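Local structure of T cell receptor gamma chain (Monodelphis domestica, 7L15) at residues 98-102 and 103-107; 133-136 and 137-140. The protein pairs with a T cell receptor mu chain to form the marsupial gamma mu T cell receptor, which probably takes part in antigen recognition. One frame throughout, in Å; residues are numbered along the deposited sequence.

How the contacts relate
Contact 1 (98-102 with 103-107) and contact 2 (133-136 with 137-140) belong to the V-set and C1-set immunoglobulin regions of the chain, and their nearest atoms lie about 34 Å apart. Contact 1 is the partly buried tip of the hairpin made by strands 93-101 and 104-116; contact 2 is a surface contact, made within the short helix 134-140. Cross-strand bonds and side chains laid over aromatic rings hold the first, whereas i to i+4 bonds hold the second, which has no rings and starts with a weak N-cap bond. Both meet the T cell receptor mu chain: contact 1 partly through Trp100 and Lys105, contact 2 through Glu136 and Lys140.

Contact 1: 98-102 and 103-107; sequences ASWDG and RVKVF
Trp100 and Lys105 pair across the strands near the tip of the beta hairpin formed by strands 93-101 and 104-116, their side chains on the same face of the sheet. This is the F-G hairpin of an immunoglobulin V domain, whose loop is the CDR3 of antigen receptors. A type II' turn from Asp101 to Val104 reverses the chain, with Gly102 at positive phi (78°).

Backbone bonds set the antiparallel register. Ser99 and Val106 form a hydrogen-bonded pair: Ser99 N reaches Val106 O at 2.7 Å, and Val106 N returns an almost straight bond to Ser99 O at 2.8 Å. Nearer the turn, Asp101 N donates to Val104 O at 2.7 Å; the reverse bond is weak.

Aromatic packing occupies the face bearing Ala98, Trp100, Lys105 and Phe107. CD of Lys105 lies over one face of the indole, 3.5 Å from the centroid of the six-membered ring of Trp100, a CH-pi contact. With CG of Lys105 anti to its own N (chi1 -154°) and a bend at chi2, the ammonium is directed to Tyr38 OH, while Trp100 NE1 donates to Asp116 O of the T cell receptor mu chain. His36 meets the indole with its ring plane roughly perpendicular, and Arg108 of the mu chain makes a cation-pi contact with it. Further from the turn, Ala98 CB makes a CH-pi contact over the Phe107 ring, 3.8 Å from its centroid.

The other face carries Ser99, Asp101, Val104 and Val106; there Asp101 CB approaches Val106 CG2 at 4.1 Å. Back on the aromatic face, the closest carbon contact between Lys105 and the indole is Lys105 CD to Trp100 CE2, at 3.4 Å.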
# COMPACT_ATOMS: atom_id res chain seq x y z
N ALA B 98 6.21 14.85 5.42
CA ALA B 98 6.33 15.32 4.05
C ALA B 98 7.35 16.44 3.99
O ALA B 98 7.67 17.07 5.01
CB ALA B 98 4.99 15.80 3.51
N SER B 99 7.85 16.70 2.78
CA SER B 99 8.75 17.83 2.57
C SER B 99 8.54 18.42 1.18
O SER B 99 8.42 17.68 0.19
CB SER B 99 10.22 17.42 2.73
OG SER B 99 11.04 18.57 2.70
N TRP B 100 8.53 19.74 1.11
CA TRP B 100 8.56 20.44 -0.17
C TRP B 100 9.88 20.19 -0.87
O TRP B 100 10.94 20.22 -0.24
CB TRP B 100 8.36 21.94 0.03
CG TRP B 100 6.94 22.35 0.28
CD1 TRP B 100 6.44 22.90 1.42
CD2 TRP B 100 5.84 22.25 -0.65
NE1 TRP B 100 5.09 23.15 1.26
CE2 TRP B 100 4.70 22.76 0.01
CE3 TRP B 100 5.72 21.78 -1.96
CZ2 TRP B 100 3.45 22.81 -0.60
CZ3 TRP B 100 4.47 21.83 -2.56
CH2 TRP B 100 3.36 22.34 -1.88
N ASP B 101 9.81 19.95 -2.19
CA ASP B 101 10.98 19.89 -3.08
C ASP B 101 10.61 20.65 -4.36
O ASP B 101 10.26 20.06 -5.39
CB ASP B 101 11.41 18.45 -3.37
CG ASP B 101 12.69 18.36 -4.19
OD1 ASP B 101 13.20 19.42 -4.63
OD2 ASP B 101 13.20 17.24 -4.39
N GLY B 102 10.70 21.98 -4.29
CA GLY B 102 10.24 22.81 -5.38
C GLY B 102 8.73 22.94 -5.36
O GLY B 102 8.14 23.11 -4.29
N ARG B 103 8.10 22.86 -6.52
CA ARG B 103 6.65 22.88 -6.57
C ARG B 103 6.05 21.52 -6.24
O ARG B 103 4.83 21.37 -6.34
CB ARG B 103 6.18 23.35 -7.96
CG ARG B 103 6.89 22.68 -9.14
CD ARG B 103 6.04 21.59 -9.80
NE ARG B 103 4.91 22.13 -10.57
CZ ARG B 103 3.66 22.17 -10.14
NH1 ARG B 103 2.71 22.68 -10.93
NH2 ARG B 103 3.34 21.71 -8.94
N VAL B 104 6.86 20.55 -5.83
CA VAL B 104 6.42 19.18 -5.60
C VAL B 104 6.62 18.85 -4.13
O VAL B 104 7.68 19.11 -3.57
CB VAL B 104 7.20 18.18 -6.48
CG1 VAL B 104 7.10 16.75 -5.90
CG2 VAL B 104 6.67 18.23 -7.90
N LYS B 105 5.59 18.26 -3.51
CA LYS B 105 5.69 17.80 -2.13
C LYS B 105 5.91 16.30 -2.12
O LYS B 105 5.18 15.56 -2.78
CB LYS B 105 4.43 18.17 -1.33
CG LYS B 105 4.69 18.31 0.16
CD LYS B 105 4.00 19.54 0.73
CE LYS B 105 4.04 19.54 2.25
NZ LYS B 105 3.31 20.71 2.83
N VAL B 106 6.93 15.86 -1.38
CA VAL B 106 7.30 14.45 -1.27
C VAL B 106 6.92 13.96 0.12
O VAL B 106 7.19 14.63 1.13
CB VAL B 106 8.81 14.24 -1.52
CG1 VAL B 106 9.11 12.77 -1.60
CG2 VAL B 106 9.25 14.96 -2.78
N PHE B 107 6.34 12.77 0.18
CA PHE B 107 5.75 12.22 1.38
C PHE B 107 6.44 10.92 1.77
O PHE B 107 6.78 10.10 0.92
CB PHE B 107 4.25 11.90 1.20
CG PHE B 107 3.36 13.10 1.19
CD1 PHE B 107 3.37 14.00 0.13
CD2 PHE B 107 2.48 13.32 2.25
CE1 PHE B 107 2.54 15.10 0.13
CE2 PHE B 107 1.64 14.42 2.26
CZ PHE B 107 1.67 15.31 1.19

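Contact 2: 133-136 and 137-140; sequences TSEE and IKQK
The short helix 134-140 in the C1-set immunoglobulin region opens at Thr133, its N-cap, and the contact joins its first turn to its last. Thr133 OG1 accepts a weak capping bond from Glu136 N (3.4 Å), while Thr133 O takes the N-H of Ile137 at 3.1 Å. Three further i to i+4 bonds continue the series: Lys138 N to Ser134 O at 2.7 Å, Gln139 N to Glu135 O at 2.9 Å, and Lys140 N to Glu136 O at 2.8 Å.

On the outer surface, Glu135 and Lys138 run side by side in the same direction. The carboxylate of Glu135 touches the methylene chain of Lys138, OE2 of Glu135 lying 3.4 Å from CD of Lys138, whereas the ammonium stays too distant for a salt bridge.

Glu136 is buried, and a chi1 of -176° with an extended chain carries its carboxylate out from the helix. There OE2 is held twice, by Thr144 OG1 and by a salt bridge to Arg154 of the T cell receptor mu chain, which would be expected to favour the charged carboxylate. Ile137 rests on Glu194 and Leu197 and turns back along the first turn, its CD1 lying 3.4 Å from Thr133 O.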
# COMPACT_ATOMS: atom_id res chain seq x y z
N THR B 133 7.89 -26.31 -6.87
CA THR B 133 7.80 -27.74 -7.06
C THR B 133 8.22 -28.13 -8.48
O THR B 133 8.06 -27.36 -9.43
CB THR B 133 6.38 -28.26 -6.81
OG1 THR B 133 5.48 -27.61 -7.71
CG2 THR B 133 5.94 -27.98 -5.39
N SER B 134 8.73 -29.36 -8.60
CA SER B 134 9.18 -29.87 -9.89
C SER B 134 8.04 -29.86 -10.89
O SER B 134 8.21 -29.42 -12.04
CB SER B 134 9.72 -31.30 -9.73
OG SER B 134 10.80 -31.36 -8.81
N GLU B 135 6.87 -30.32 -10.46
CA GLU B 135 5.71 -30.34 -11.35
C GLU B 135 5.40 -28.94 -11.90
O GLU B 135 5.09 -28.79 -13.09
CB GLU B 135 4.50 -30.92 -10.61
CG GLU B 135 3.43 -31.43 -11.54
CD GLU B 135 3.96 -32.45 -12.54
OE1 GLU B 135 4.81 -33.28 -12.16
OE2 GLU B 135 3.54 -32.42 -13.71
N GLU B 136 5.48 -27.91 -11.05
CA GLU B 136 5.25 -26.56 -11.54
C GLU B 136 6.27 -26.19 -12.61
O GLU B 136 5.93 -25.65 -13.67
CB GLU B 136 5.27 -25.52 -10.40
CG GLU B 136 4.94 -24.12 -10.94
CD GLU B 136 5.16 -22.96 -9.97
OE1 GLU B 136 5.69 -23.19 -8.87
OE2 GLU B 136 4.80 -21.81 -10.32
N ILE B 137 7.55 -26.48 -12.35
CA ILE B 137 8.59 -26.16 -13.33
C ILE B 137 8.38 -26.95 -14.61
O ILE B 137 8.57 -26.44 -15.71
CB ILE B 137 9.98 -26.42 -12.73
CG1 ILE B 137 10.27 -25.43 -11.60
CG2 ILE B 137 11.02 -26.30 -13.80
CD1 ILE B 137 11.02 -26.07 -10.45
N LYS B 138 8.00 -28.22 -14.47
CA LYS B 138 7.74 -29.05 -15.64
C LYS B 138 6.59 -28.50 -16.47
O LYS B 138 6.67 -28.46 -17.70
CB LYS B 138 7.46 -30.49 -15.21
CG LYS B 138 7.21 -31.45 -16.35
CD LYS B 138 6.04 -32.39 -16.02
CE LYS B 138 6.30 -33.81 -16.48
NZ LYS B 138 6.59 -33.89 -17.94
N GLN B 139 5.51 -28.05 -15.82
CA GLN B 139 4.35 -27.63 -16.59
C GLN B 139 4.44 -26.17 -17.05
O GLN B 139 3.84 -25.82 -18.06
CB GLN B 139 3.06 -27.82 -15.79
CG GLN B 139 2.68 -29.26 -15.47
CD GLN B 139 1.33 -29.35 -14.72
OE1 GLN B 139 1.19 -30.10 -13.76
NE2 GLN B 139 0.34 -28.58 -15.17
N LYS B 140 5.15 -25.30 -16.33
CA LYS B 140 5.09 -23.88 -16.64
C LYS B 140 6.43 -23.24 -16.90
O LYS B 140 6.46 -22.02 -17.11
CB LYS B 140 4.40 -23.09 -15.52
CG LYS B 140 3.04 -23.64 -15.07
CD LYS B 140 1.92 -23.37 -16.09
CE LYS B 140 1.46 -21.91 -16.06
NZ LYS B 140 0.00 -21.87 -16.38